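Local coordinates for muscarinic toxin-like protein 3 homolog (Ophiophagus hannah, PDB 3HH7) that blocks nicotinic acetylcholine receptors as a homodimeric three-finger neurotoxin of king cobra venom, acting postsynaptically, at residues C3-H6 with E12-E15; S27-G32 with R36-C41; F43-L48 with V55-R60. All blocks are in the same frame, centred on the assembly; numbering follows the deposited sequence.

Interaction 1: C3-H6 with E12-E15; sequences CYNH and ETTE
The His6 imidazole carries Glu12 on one face: Glu12 CA stands almost over the centre of the ring, 3.6 Å from its centroid and 10° off the normal, a CH-pi contact. At the edge of the same ring, near its plane, lies CG of Tyr4. The Glu12 side chain then runs alongside the imidazole in the same direction, its CG 3.8 Å from His6 CE1. The Tyr4 ring has the carbonyl oxygen of Thr13 at its edge, whereas Thr14 CG2 and the Glu12 carboxylate come to it obliquely. Tyr4 CE1 is 3.4 Å from Glu12 CD, with ring and carboxylate planes 52° apart; Glu12 OE2 accepts a hydrogen bond from Gln65 NE2. These groups belong to the first finger of the three-finger fold, whose base is the short antiparallel hairpin of strands 2-4 and 14-16. Cys3 and Glu15 form a hydrogen-bonded pair, Cys3 N reaching Glu15 O at 3.0 Å and Glu15 N reaching Cys3 O at 2.9 Å. Asn5 N carries the pairing one step past the strands, donating to Thr13 O at 2.9 Å from above the carbonyl plane, not on a lone pair. With its CG lodged between backbone N and carbonyl carbon (chi1 65°), the Glu15 side chain passes close to Asn5 CB, and its OE2 accepts a hydrogen bond from the backbone N of Cys41.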
ATOM      1  N   CYS A   3     -13.640  -7.218  -2.206  1.00 10.04           N
ATOM      2  CA  CYS A   3     -12.329  -6.958  -2.780  1.00  9.63           C
ATOM      3  C   CYS A   3     -12.141  -7.782  -4.032  1.00  9.47           C
ATOM      4  O   CYS A   3     -12.635  -8.906  -4.119  1.00  9.93           O
ATOM      5  CB  CYS A   3     -11.249  -7.394  -1.791  1.00  9.77           C
ATOM      6  SG  CYS A   3     -11.299  -6.580  -0.208  1.00  9.56           S
ATOM      7  N   TYR A   4     -11.367  -7.256  -4.979  1.00  9.23           N
ATOM      8  CA  TYR A   4     -10.857  -8.108  -6.045  1.00  9.68           C
ATOM      9  C   TYR A   4      -9.960  -9.185  -5.447  1.00  9.88           C
ATOM     10  O   TYR A   4      -9.265  -8.938  -4.455  1.00 10.18           O
ATOM     11  CB  TYR A   4     -10.060  -7.302  -7.060  1.00  9.95           C
ATOM     12  CG  TYR A   4     -10.913  -6.393  -7.902  1.00 11.26           C
ATOM     13  CD1 TYR A   4     -11.713  -6.911  -8.918  1.00 12.36           C
ATOM     14  CD2 TYR A   4     -10.922  -5.021  -7.685  1.00 10.80           C
ATOM     15  CE1 TYR A   4     -12.499  -6.072  -9.704  1.00 12.09           C
ATOM     16  CE2 TYR A   4     -11.710  -4.185  -8.453  1.00 11.76           C
ATOM     17  CZ  TYR A   4     -12.495  -4.718  -9.459  1.00 10.81           C
ATOM     18  OH  TYR A   4     -13.263  -3.868 -10.225  1.00 13.55           O
ATOM     19  N   ASN A   5      -9.976 -10.377  -6.041  1.00 10.10           N
ATOM     20  CA  ASN A   5      -9.072 -11.431  -5.582  1.00 10.49           C
ATOM     21  C   ASN A   5      -8.375 -12.203  -6.686  1.00 10.52           C
ATOM     22  O   ASN A   5      -7.723 -13.220  -6.420  1.00 11.23           O
ATOM     23  CB  ASN A   5      -9.773 -12.374  -4.587  1.00 10.60           C
ATOM     24  CG  ASN A   5     -10.851 -13.217  -5.232  1.00 11.92           C
ATOM     25  OD1 ASN A   5     -11.371 -12.869  -6.289  1.00 12.36           O
ATOM     26  ND2 ASN A   5     -11.206 -14.329  -4.589  1.00 14.95           N
ATOM     27  N   HIS A   6      -8.489 -11.704  -7.914  1.00 10.93           N
ATOM     28  CA  HIS A   6      -7.835 -12.353  -9.049  1.00 11.09           C
ATOM     29  C   HIS A   6      -6.330 -12.106  -9.059  1.00 11.05           C
ATOM     30  O   HIS A   6      -5.847 -11.045  -8.646  1.00 11.38           O
ATOM     31  CB  HIS A   6      -8.473 -11.932 -10.380  1.00 11.55           C
ATOM     32  CG  HIS A   6      -8.390 -10.470 -10.664  1.00 11.75           C
ATOM     33  ND1 HIS A   6      -9.053  -9.530  -9.902  1.00 11.51           N
ATOM     34  CD2 HIS A   6      -7.758  -9.784 -11.647  1.00 11.29           C
ATOM     35  CE1 HIS A   6      -8.805  -8.327 -10.387  1.00 11.08           C
ATOM     36  NE2 HIS A   6      -8.030  -8.452 -11.448  1.00 10.97           N
ATOM     37  N   GLU A  12     -11.021 -10.715 -13.909  1.00 16.38           N
ATOM     38  CA  GLU A  12     -11.437 -10.169 -12.615  1.00 16.73           C
ATOM     39  C   GLU A  12     -12.372 -11.099 -11.858  1.00 16.47           C
ATOM     40  O   GLU A  12     -13.335 -11.632 -12.430  1.00 16.75           O
ATOM     41  CB  GLU A  12     -12.181  -8.853 -12.807  1.00 17.15           C
ATOM     42  CG  GLU A  12     -11.361  -7.625 -13.111  1.00 19.25           C
ATOM     43  CD  GLU A  12     -12.246  -6.377 -13.077  1.00 19.54           C
ATOM     44  OE1 GLU A  12     -13.483  -6.533 -13.019  1.00 24.33           O
ATOM     45  OE2 GLU A  12     -11.713  -5.254 -13.094  1.00 25.88           O
ATOM     46  N   THR A  13     -12.096 -11.281 -10.575  1.00 15.03           N
ATOM     47  CA  THR A  13     -13.015 -11.951  -9.662  1.00 14.56           C
ATOM     48  C   THR A  13     -13.038 -11.192  -8.350  1.00 14.41           C
ATOM     49  O   THR A  13     -12.100 -10.450  -8.041  1.00 12.78           O
ATOM     50  CB  THR A  13     -12.636 -13.429  -9.409  1.00 14.75           C
ATOM     51  OG1 THR A  13     -11.328 -13.505  -8.830  1.00 14.49           O
ATOM     52  CG2 THR A  13     -12.647 -14.213 -10.724  1.00 14.75           C
ATOM     53  N   THR A  14     -14.124 -11.355  -7.595  1.00 14.60           N
ATOM     54  CA  THR A  14     -14.209 -10.720  -6.287  1.00 15.01           C
ATOM     55  C   THR A  14     -14.572 -11.708  -5.195  1.00 15.28           C
ATOM     56  O   THR A  14     -15.049 -12.828  -5.451  1.00 15.38           O
ATOM     57  CB  THR A  14     -15.198  -9.542  -6.264  1.00 15.71           C
ATOM     58  OG1 THR A  14     -16.499 -10.008  -6.629  1.00 17.71           O
ATOM     59  CG2 THR A  14     -14.769  -8.442  -7.216  1.00 15.07           C
ATOM     60  N   GLU A  15     -14.315 -11.291  -3.967  1.00 14.53           N
ATOM     61  CA  GLU A  15     -14.738 -12.045  -2.811  1.00 15.64           C
ATOM     62  C   GLU A  15     -15.261 -11.078  -1.776  1.00 15.26           C
ATOM     63  O   GLU A  15     -14.834  -9.915  -1.715  1.00 14.20           O
ATOM     64  CB  GLU A  15     -13.596 -12.876  -2.237  1.00 15.60           C
ATOM     65  CG  GLU A  15     -12.454 -12.060  -1.682  1.00 16.41           C
ATOM     66  CD  GLU A  15     -11.296 -12.910  -1.179  1.00 18.06           C
ATOM     67  OE1 GLU A  15     -11.450 -14.148  -1.079  1.00 22.50           O
ATOM     68  OE2 GLU A  15     -10.232 -12.325  -0.894  1.00 20.26           O
TER

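Interaction 2: S27-G32 with R36-C41; sequences SSWIDG and RIERGC
Trp29 and Arg36 face each other as a hydrogen-bonded antiparallel pair, and on one side of the sheet their side chains run together in the same direction. The close packing is centred on the indole. Its CG sits between the backbone N and the carbonyl carbon (chi1 74°), a torsion that brings the six-membered ring across onto the neighbouring strand. Arg36 CB lies over one ring face, 3.9 Å from the centroid and 17° off the normal, in a CH-pi contact displaced toward the rim. The far end of the indole reaches Glu38, with Trp29 CZ3 3.5 Å from Glu38 CB, and the ring stands nearly perpendicular to the carboxylate, 81° between planes. Glu38 OE2 is in turn bonded to Tyr25 OH. Beneath the ring the backbones are firmly joined: Trp29 N to Arg36 O and Arg36 N to Trp29 O are both 2.9 Å, and Ser27 N to Glu38 O and Glu38 N to Ser27 O are both 2.8 Å.

Toward the fingertip the contact slackens. Exposed Asp31 has its OD2 4.3 Å from Arg36 NH1, opposite charges near each other but not a salt bridge. The opposite face is lightly joined as well: at the non-hydrogen-bonded pair between the two bonded ones, Ser28 CB and Ile37 CG1 stand 4.2 Å apart. On that face Ile37 CG2 covers one side of the Arg39 guanidinium, whose NH1 bonds to the carbonyl oxygens of His6 and Ser8, and NE to O of the C-terminal Gln65. Strands 23-31 and 34-42 thus make the long central hairpin, the second finger of the three-finger toxin fold.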
ATOM      1  N   SER A  27      -0.796  -6.711  -4.084  1.00  7.43           N
ATOM      2  CA  SER A  27       0.636  -6.884  -3.883  1.00  8.66           C
ATOM      3  C   SER A  27       1.277  -7.274  -5.205  1.00  7.90           C
ATOM      4  O   SER A  27       0.874  -8.268  -5.807  1.00  9.31           O
ATOM      5  CB  SER A  27       0.856  -7.983  -2.841  1.00  8.67           C
ATOM      6  OG  SER A  27       2.230  -8.246  -2.650  1.00 13.29           O
ATOM      7  N   SER A  28       2.252  -6.491  -5.664  1.00  7.63           N
ATOM      8  CA  SER A  28       2.948  -6.734  -6.925  1.00  8.41           C
ATOM      9  C   SER A  28       4.397  -7.056  -6.611  1.00  9.33           C
ATOM     10  O   SER A  28       5.063  -6.294  -5.892  1.00  8.72           O
ATOM     11  CB  SER A  28       2.878  -5.488  -7.809  1.00  8.75           C
ATOM     12  OG  SER A  28       3.751  -5.602  -8.909  1.00 10.43           O
ATOM     13  N   TRP A  29       4.890  -8.182  -7.113  1.00 10.03           N
ATOM     14  CA  TRP A  29       6.284  -8.547  -6.875  1.00 11.81           C
ATOM     15  C   TRP A  29       6.911  -9.231  -8.096  1.00 11.77           C
ATOM     16  O   TRP A  29       6.240  -9.492  -9.101  1.00 11.80           O
ATOM     17  CB  TRP A  29       6.419  -9.422  -5.622  1.00 13.80           C
ATOM     18  CG  TRP A  29       5.946 -10.835  -5.812  1.00 15.72           C
ATOM     19  CD1 TRP A  29       6.727 -11.935  -6.046  1.00 18.19           C
ATOM     20  CD2 TRP A  29       4.595 -11.310  -5.753  1.00 17.82           C
ATOM     21  NE1 TRP A  29       5.944 -13.057  -6.162  1.00 19.26           N
ATOM     22  CE2 TRP A  29       4.634 -12.708  -5.984  1.00 18.33           C
ATOM     23  CE3 TRP A  29       3.356 -10.695  -5.543  1.00 18.42           C
ATOM     24  CZ2 TRP A  29       3.479 -13.500  -6.013  1.00 18.51           C
ATOM     25  CZ3 TRP A  29       2.202 -11.486  -5.570  1.00 18.18           C
ATOM     26  CH2 TRP A  29       2.278 -12.873  -5.803  1.00 18.62           C
ATOM     27  N   ILE A  30       8.212  -9.467  -8.028  1.00 12.46           N
ATOM     28  CA  ILE A  30       8.915 -10.159  -9.110  1.00 13.61           C
ATOM     29  C   ILE A  30       9.399 -11.494  -8.578  1.00 14.55           C
ATOM     30  O   ILE A  30      10.076 -11.538  -7.549  1.00 14.75           O
ATOM     31  CB  ILE A  30      10.124  -9.323  -9.627  1.00 13.72           C
ATOM     32  CG1 ILE A  30       9.664  -7.979 -10.192  1.00 16.47           C
ATOM     33  CG2 ILE A  30      10.933 -10.111 -10.671  1.00 15.42           C
ATOM     34  CD1 ILE A  30      10.692  -6.857 -10.007  1.00 20.85           C
ATOM     35  N   ASP A  31       9.019 -12.571  -9.270  1.00 14.76           N
ATOM     36  CA  ASP A  31       9.513 -13.918  -8.994  1.00 15.79           C
ATOM     37  C   ASP A  31      10.536 -14.274 -10.070  1.00 15.42           C
ATOM     38  O   ASP A  31      10.159 -14.631 -11.196  1.00 15.55           O
ATOM     39  CB  ASP A  31       8.351 -14.912  -9.010  1.00 16.25           C
ATOM     40  CG  ASP A  31       8.796 -16.351  -8.731  1.00 18.60           C
ATOM     41  OD1 ASP A  31       9.988 -16.587  -8.422  1.00 23.01           O
ATOM     42  OD2 ASP A  31       7.937 -17.246  -8.818  1.00 22.89           O
ATOM     43  N   GLY A  32      11.820 -14.160  -9.739  1.00 15.85           N
ATOM     44  CA  GLY A  32      12.883 -14.318 -10.747  1.00 15.87           C
ATOM     45  C   GLY A  32      12.927 -13.092 -11.651  1.00 15.98           C
ATOM     46  O   GLY A  32      13.530 -12.074 -11.294  1.00 16.63           O
ATOM     47  N   ARG A  36       4.283 -10.690 -10.846  1.00 10.98           N
ATOM     48  CA  ARG A  36       3.053 -11.307 -10.384  1.00 11.12           C
ATOM     49  C   ARG A  36       2.306 -10.364  -9.478  1.00 10.61           C
ATOM     50  O   ARG A  36       2.923  -9.510  -8.832  1.00 10.15           O
ATOM     51  CB  ARG A  36       3.359 -12.611  -9.682  1.00 11.76           C
ATOM     52  CG  ARG A  36       3.960 -13.626 -10.644  1.00 13.59           C
ATOM     53  CD  ARG A  36       4.139 -14.946  -9.994  1.00 12.75           C
ATOM     54  NE  ARG A  36       2.880 -15.644  -9.817  1.00 16.49           N
ATOM     55  CZ  ARG A  36       2.684 -16.601  -8.914  1.00 18.15           C
ATOM     56  NH1 ARG A  36       3.666 -16.962  -8.089  1.00 18.82           N
ATOM     57  NH2 ARG A  36       1.503 -17.191  -8.829  1.00 20.09           N
ATOM     58  N   ILE A  37       0.982 -10.493  -9.469  1.00 10.02           N
ATOM     59  CA  ILE A  37       0.123  -9.667  -8.625  1.00 10.91           C
ATOM     60  C   ILE A  37      -0.804 -10.580  -7.853  1.00 10.41           C
ATOM     61  O   ILE A  37      -1.369 -11.514  -8.421  1.00 10.39           O
ATOM     62  CB  ILE A  37      -0.708  -8.613  -9.426  1.00 11.45           C
ATOM     63  CG1 ILE A  37       0.214  -7.672 -10.202  1.00 12.75           C
ATOM     64  CG2 ILE A  37      -1.557  -7.748  -8.483  1.00 13.52           C
ATOM     65  CD1 ILE A  37      -0.540  -6.707 -11.097  1.00 13.00           C
ATOM     66  N   GLU A  38      -0.897 -10.345  -6.549  1.00  9.92           N
ATOM     67  CA  GLU A  38      -1.886 -11.006  -5.706  1.00 10.40           C
ATOM     68  C   GLU A  38      -2.871  -9.967  -5.184  1.00  9.14           C
ATOM     69  O   GLU A  38      -2.473  -8.846  -4.829  1.00  8.55           O
ATOM     70  CB  GLU A  38      -1.188 -11.688  -4.541  1.00 11.34           C
ATOM     71  CG  GLU A  38      -2.058 -12.599  -3.692  1.00 15.82           C
ATOM     72  CD  GLU A  38      -1.244 -13.284  -2.613  1.00 19.81           C
ATOM     73  OE1 GLU A  38      -0.445 -14.181  -2.955  1.00 23.48           O
ATOM     74  OE2 GLU A  38      -1.376 -12.915  -1.427  1.00 22.48           O
ATOM     75  N   ARG A  39      -4.155 -10.328  -5.145  1.00  8.93           N
ATOM     76  CA  ARG A  39      -5.194  -9.445  -4.633  1.00  8.77           C
ATOM     77  C   ARG A  39      -6.110 -10.210  -3.696  1.00  8.84           C
ATOM     78  O   ARG A  39      -6.356 -11.403  -3.882  1.00  9.14           O
ATOM     79  CB  ARG A  39      -6.058  -8.936  -5.781  1.00  8.82           C
ATOM     80  CG  ARG A  39      -5.322  -8.129  -6.826  1.00  8.52           C
ATOM     81  CD  ARG A  39      -6.319  -7.713  -7.881  1.00 10.61           C
ATOM     82  NE  ARG A  39      -5.751  -6.915  -8.969  1.00 10.94           N
ATOM     83  CZ  ARG A  39      -5.126  -7.408 -10.037  1.00 13.61           C
ATOM     84  NH1 ARG A  39      -4.912  -8.723 -10.170  1.00 12.73           N
ATOM     85  NH2 ARG A  39      -4.681  -6.577 -10.967  1.00 14.10           N
ATOM     86  N   GLY A  40      -6.664  -9.524  -2.708  1.00  8.83           N
ATOM     87  CA  GLY A  40      -7.684 -10.145  -1.894  1.00  8.94           C
ATOM     88  C   GLY A  40      -8.090  -9.407  -0.629  1.00  9.40           C
ATOM     89  O   GLY A  40      -7.722  -8.257  -0.412  1.00  9.48           O
ATOM     90  N   CYS A  41      -8.904 -10.082   0.173  1.00 10.82           N
ATOM     91  CA  CYS A  41      -9.247  -9.647   1.523  1.00 11.49           C
ATOM     92  C   CYS A  41      -8.116  -9.936   2.483  1.00 11.73           C
ATOM     93  O   CYS A  41      -7.413 -10.948   2.357  1.00 12.02           O
ATOM     94  CB  CYS A  41     -10.479 -10.410   2.017  1.00 11.74           C
ATOM     95  SG  CYS A  41     -11.978 -10.040   1.156  1.00 13.60           S
TER

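Interaction 3: F43-L48 with V55-R60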
ATOM      1  N   PHE A  43      -6.844  -8.909   6.926  1.00 13.71           N
ATOM      2  CA  PHE A  43      -6.968  -8.127   8.157  1.00 14.60           C
ATOM      3  C   PHE A  43      -5.651  -7.440   8.555  1.00 13.54           C
ATOM      4  O   PHE A  43      -5.591  -6.667   9.530  1.00 14.16           O
ATOM      5  CB  PHE A  43      -7.532  -8.986   9.314  1.00 15.68           C
ATOM      6  CG  PHE A  43      -6.710 -10.206   9.652  1.00 17.50           C
ATOM      7  CD1 PHE A  43      -5.533 -10.093  10.388  1.00 20.06           C
ATOM      8  CD2 PHE A  43      -7.147 -11.479   9.281  1.00 21.24           C
ATOM      9  CE1 PHE A  43      -4.783 -11.224  10.718  1.00 21.78           C
ATOM     10  CE2 PHE A  43      -6.404 -12.623   9.611  1.00 22.03           C
ATOM     11  CZ  PHE A  43      -5.223 -12.490  10.326  1.00 21.28           C
ATOM     12  N   THR A  44      -4.600  -7.724   7.790  1.00 12.84           N
ATOM     13  CA  THR A  44      -3.288  -7.103   7.982  1.00 12.00           C
ATOM     14  C   THR A  44      -2.676  -6.726   6.625  1.00 11.33           C
ATOM     15  O   THR A  44      -2.749  -7.497   5.657  1.00 11.36           O
ATOM     16  CB  THR A  44      -2.333  -8.016   8.806  1.00 12.98           C
ATOM     17  OG1 THR A  44      -1.056  -7.385   8.960  1.00 12.66           O
ATOM     18  CG2 THR A  44      -2.144  -9.355   8.143  1.00 12.75           C
ATOM     19  N   CYS A  45      -2.069  -5.544   6.563  1.00  9.88           N
ATOM     20  CA  CYS A  45      -1.467  -5.088   5.318  1.00  9.40           C
ATOM     21  C   CYS A  45      -0.155  -5.837   5.094  1.00  9.94           C
ATOM     22  O   CYS A  45       0.699  -5.811   5.971  1.00  9.97           O
ATOM     23  CB  CYS A  45      -1.234  -3.577   5.376  1.00 10.38           C
ATOM     24  SG  CYS A  45      -0.768  -2.886   3.791  1.00  9.37           S
ATOM     25  N   PRO A  46       0.005  -6.524   3.944  1.00  9.44           N
ATOM     26  CA  PRO A  46       1.217  -7.337   3.740  1.00  9.56           C
ATOM     27  C   PRO A  46       2.508  -6.524   3.808  1.00  9.67           C
ATOM     28  O   PRO A  46       2.535  -5.379   3.397  1.00  9.61           O
ATOM     29  CB  PRO A  46       1.029  -7.932   2.327  1.00  9.89           C
ATOM     30  CG  PRO A  46      -0.413  -7.840   2.055  1.00 10.90           C
ATOM     31  CD  PRO A  46      -0.924  -6.630   2.801  1.00  9.66           C
ATOM     32  N   GLU A  47       3.568  -7.123   4.345  1.00  9.72           N
ATOM     33  CA  GLU A  47       4.888  -6.529   4.263  1.00  9.99           C
ATOM     34  C   GLU A  47       5.322  -6.382   2.798  1.00  9.12           C
ATOM     35  O   GLU A  47       4.941  -7.190   1.936  1.00 10.11           O
ATOM     36  CB  GLU A  47       5.899  -7.396   5.024  1.00  9.14           C
ATOM     37  CG  GLU A  47       7.310  -6.848   5.064  1.00 10.10           C
ATOM     38  CD  GLU A  47       7.377  -5.477   5.702  1.00 11.13           C
ATOM     39  OE1 GLU A  47       7.657  -5.396   6.914  1.00 12.22           O
ATOM     40  OE2 GLU A  47       7.141  -4.449   5.013  1.00  9.93           O
ATOM     41  N   LEU A  48       6.103  -5.339   2.521  1.00  9.84           N
ATOM     42  CA  LEU A  48       6.759  -5.238   1.230  1.00  9.96           C
ATOM     43  C   LEU A  48       8.130  -5.903   1.338  1.00 11.21           C
ATOM     44  O   LEU A  48       9.051  -5.368   1.958  1.00 12.19           O
ATOM     45  CB  LEU A  48       6.882  -3.782   0.747  1.00  9.85           C
ATOM     46  CG  LEU A  48       7.521  -3.634  -0.639  1.00  9.51           C
ATOM     47  CD1 LEU A  48       6.584  -4.204  -1.691  1.00 10.97           C
ATOM     48  CD2 LEU A  48       7.862  -2.170  -0.949  1.00 10.25           C
ATOM     49  N   VAL A  55       2.984  -2.709  -2.346  1.00  7.12           N
ATOM     50  CA  VAL A  55       1.835  -3.238  -1.643  1.00  7.38           C
ATOM     51  C   VAL A  55       0.864  -2.065  -1.467  1.00  6.88           C
ATOM     52  O   VAL A  55       1.273  -0.951  -1.108  1.00  7.13           O
ATOM     53  CB  VAL A  55       2.203  -3.792  -0.240  1.00  7.49           C
ATOM     54  CG1 VAL A  55       0.940  -4.116   0.561  1.00  9.16           C
ATOM     55  CG2 VAL A  55       3.014  -5.071  -0.366  1.00  8.78           C
ATOM     56  N   TYR A  56      -0.412  -2.320  -1.731  1.00  7.23           N
ATOM     57  CA  TYR A  56      -1.447  -1.321  -1.561  1.00  6.84           C
ATOM     58  C   TYR A  56      -2.580  -1.915  -0.761  1.00  7.11           C
ATOM     59  O   TYR A  56      -3.080  -2.998  -1.110  1.00  7.31           O
ATOM     60  CB  TYR A  56      -1.957  -0.860  -2.936  1.00  6.98           C
ATOM     61  CG  TYR A  56      -3.046   0.192  -2.883  1.00  8.60           C
ATOM     62  CD1 TYR A  56      -2.854   1.402  -2.212  1.00  8.83           C
ATOM     63  CD2 TYR A  56      -4.251  -0.022  -3.526  1.00  9.11           C
ATOM     64  CE1 TYR A  56      -3.860   2.380  -2.173  1.00 11.25           C
ATOM     65  CE2 TYR A  56      -5.255   0.932  -3.499  1.00 10.98           C
ATOM     66  CZ  TYR A  56      -5.052   2.130  -2.838  1.00 11.24           C
ATOM     67  OH  TYR A  56      -6.078   3.063  -2.835  1.00 12.50           O
ATOM     68  N   CYS A  57      -2.967  -1.230   0.314  1.00  6.74           N
ATOM     69  CA  CYS A  57      -4.017  -1.685   1.220  1.00  7.62           C
ATOM     70  C   CYS A  57      -5.055  -0.589   1.308  1.00  8.12           C
ATOM     71  O   CYS A  57      -4.709   0.556   1.541  1.00  8.86           O
ATOM     72  CB  CYS A  57      -3.457  -2.006   2.618  1.00  7.83           C
ATOM     73  SG  CYS A  57      -2.301  -3.383   2.560  1.00  8.62           S
ATOM     74  N   CYS A  58      -6.318  -0.947   1.108  1.00  7.61           N
ATOM     75  CA  CYS A  58      -7.370   0.041   0.963  1.00  8.00           C
ATOM     76  C   CYS A  58      -8.699  -0.532   1.438  1.00  8.45           C
ATOM     77  O   CYS A  58      -8.887  -1.757   1.471  1.00  8.49           O
ATOM     78  CB  CYS A  58      -7.424   0.510  -0.493  1.00  8.88           C
ATOM     79  SG  CYS A  58      -7.737  -0.812  -1.685  1.00  8.68           S
ATOM     80  N   ARG A  59      -9.616   0.361   1.819  1.00  9.01           N
ATOM     81  CA  ARG A  59     -10.875  -0.054   2.449  1.00  9.57           C
ATOM     82  C   ARG A  59     -12.122  -0.084   1.555  1.00  9.77           C
ATOM     83  O   ARG A  59     -13.039  -0.855   1.824  1.00 10.29           O
ATOM     84  CB  ARG A  59     -11.172   0.814   3.677  1.00  9.66           C
ATOM     85  CG  ARG A  59     -10.192   0.625   4.792  1.00 12.51           C
ATOM     86  CD  ARG A  59     -10.768   1.118   6.091  1.00 12.01           C
ATOM     87  NE  ARG A  59      -9.790   0.936   7.152  1.00 12.35           N
ATOM     88  CZ  ARG A  59      -9.639  -0.186   7.848  1.00 11.88           C
ATOM     89  NH1 ARG A  59     -10.410  -1.239   7.613  1.00 14.42           N
ATOM     90  NH2 ARG A  59      -8.701  -0.251   8.789  1.00 14.59           N
ATOM     91  N   ARG A  60     -12.167   0.739   0.517  1.00  9.81           N
ATOM     92  CA  ARG A  60     -13.416   0.854  -0.250  1.00  9.98           C
ATOM     93  C   ARG A  60     -13.645  -0.393  -1.113  1.00  9.54           C
ATOM     94  O   ARG A  60     -12.691  -1.036  -1.551  1.00  9.70           O
ATOM     95  CB  ARG A  60     -13.406   2.124  -1.096  1.00  9.47           C
ATOM     96  CG  ARG A  60     -13.237   3.407  -0.270  1.00  9.94           C
ATOM     97  CD  ARG A  60     -14.445   3.723   0.622  1.00 10.83           C
ATOM     98  NE  ARG A  60     -15.651   3.926  -0.177  1.00 10.49           N
ATOM     99  CZ  ARG A  60     -15.956   5.076  -0.777  1.00 11.32           C
ATOM    100  NH1 ARG A  60     -15.151   6.130  -0.667  1.00 12.72           N
ATOM    101  NH2 ARG A  60     -17.056   5.161  -1.515  1.00 11.83           N
TER
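Cys45 and Cys57 are joined by a disulfide, with 2.0 Å between Cys45 SG and Cys57 SG and a torsion of 92° about the S-S bond, close to the relaxed value. It is a covalent tie in a contact where no hydrogen bond passes between residues 43-48 and 55-60. Cys45 SG lies anti to its own backbone N (chi1 -170°), while Cys57 SG stands beside its backbone N, and the bridge spans the gap between loop and strand. Apolar groups close around the sulfurs. Pro46 CD rests 3.5 Å from Cys57 SG and 3.8 Å from Val55 CG1, which also lies 3.9 Å from Cys45 SG. The second valine branch is turned to the other end of the loop: Val55 CG2 meets Leu48 CD1 at 3.9 Å, the two side chains sliding past each other in opposite directions, and also approaches the carbonyl oxygen of Glu47.

Further out, the Glu47 chain folds back at chi2 (59°), which lets OE2 accept a bent hydrogen bond from Leu48 N at 2.8 Å. The same carboxylate faces the second subunit, OE1 bonding Thr44 OG1 and OE2 bonding Cys45 N of that chain, and the reciprocal bonds are made as well. Strand 23-31 supplies the next layer, Pro46 touching Tyr25 and Val55 touching Ser27. Residues 55-58 pair antiparallel with a strand of the second subunit, continuing the sheet across the interface. The arrangement is a disulfide-braced third finger of the three-finger fold, here forming the seam of the haditoxin homodimer.

How the interactions relate
The three contacts follow one another along the chain, one for each finger. Interactions 1 and 2 have centres 13 Å apart, and two probable hydrogen bonds between fingers, Glu15 OE2 to Cys41 N (2.8 Å) and His6 O to Arg39 NH1 (2.9 Å), tie the first finger to strand 34-42. Interactions 2 and 3, centres 12 Å apart, belong to one sheet, in which strand 23-31 lies between 34-42 and 52-58; Ser27 OG meets Val55 CG2 at 4.0 Å. Interactions 1 and 3 do not touch, their nearest atoms about 6 Å apart, and they lie on opposite sides of the chain's centre. Of the three, it is interaction 3 that meets the second subunit.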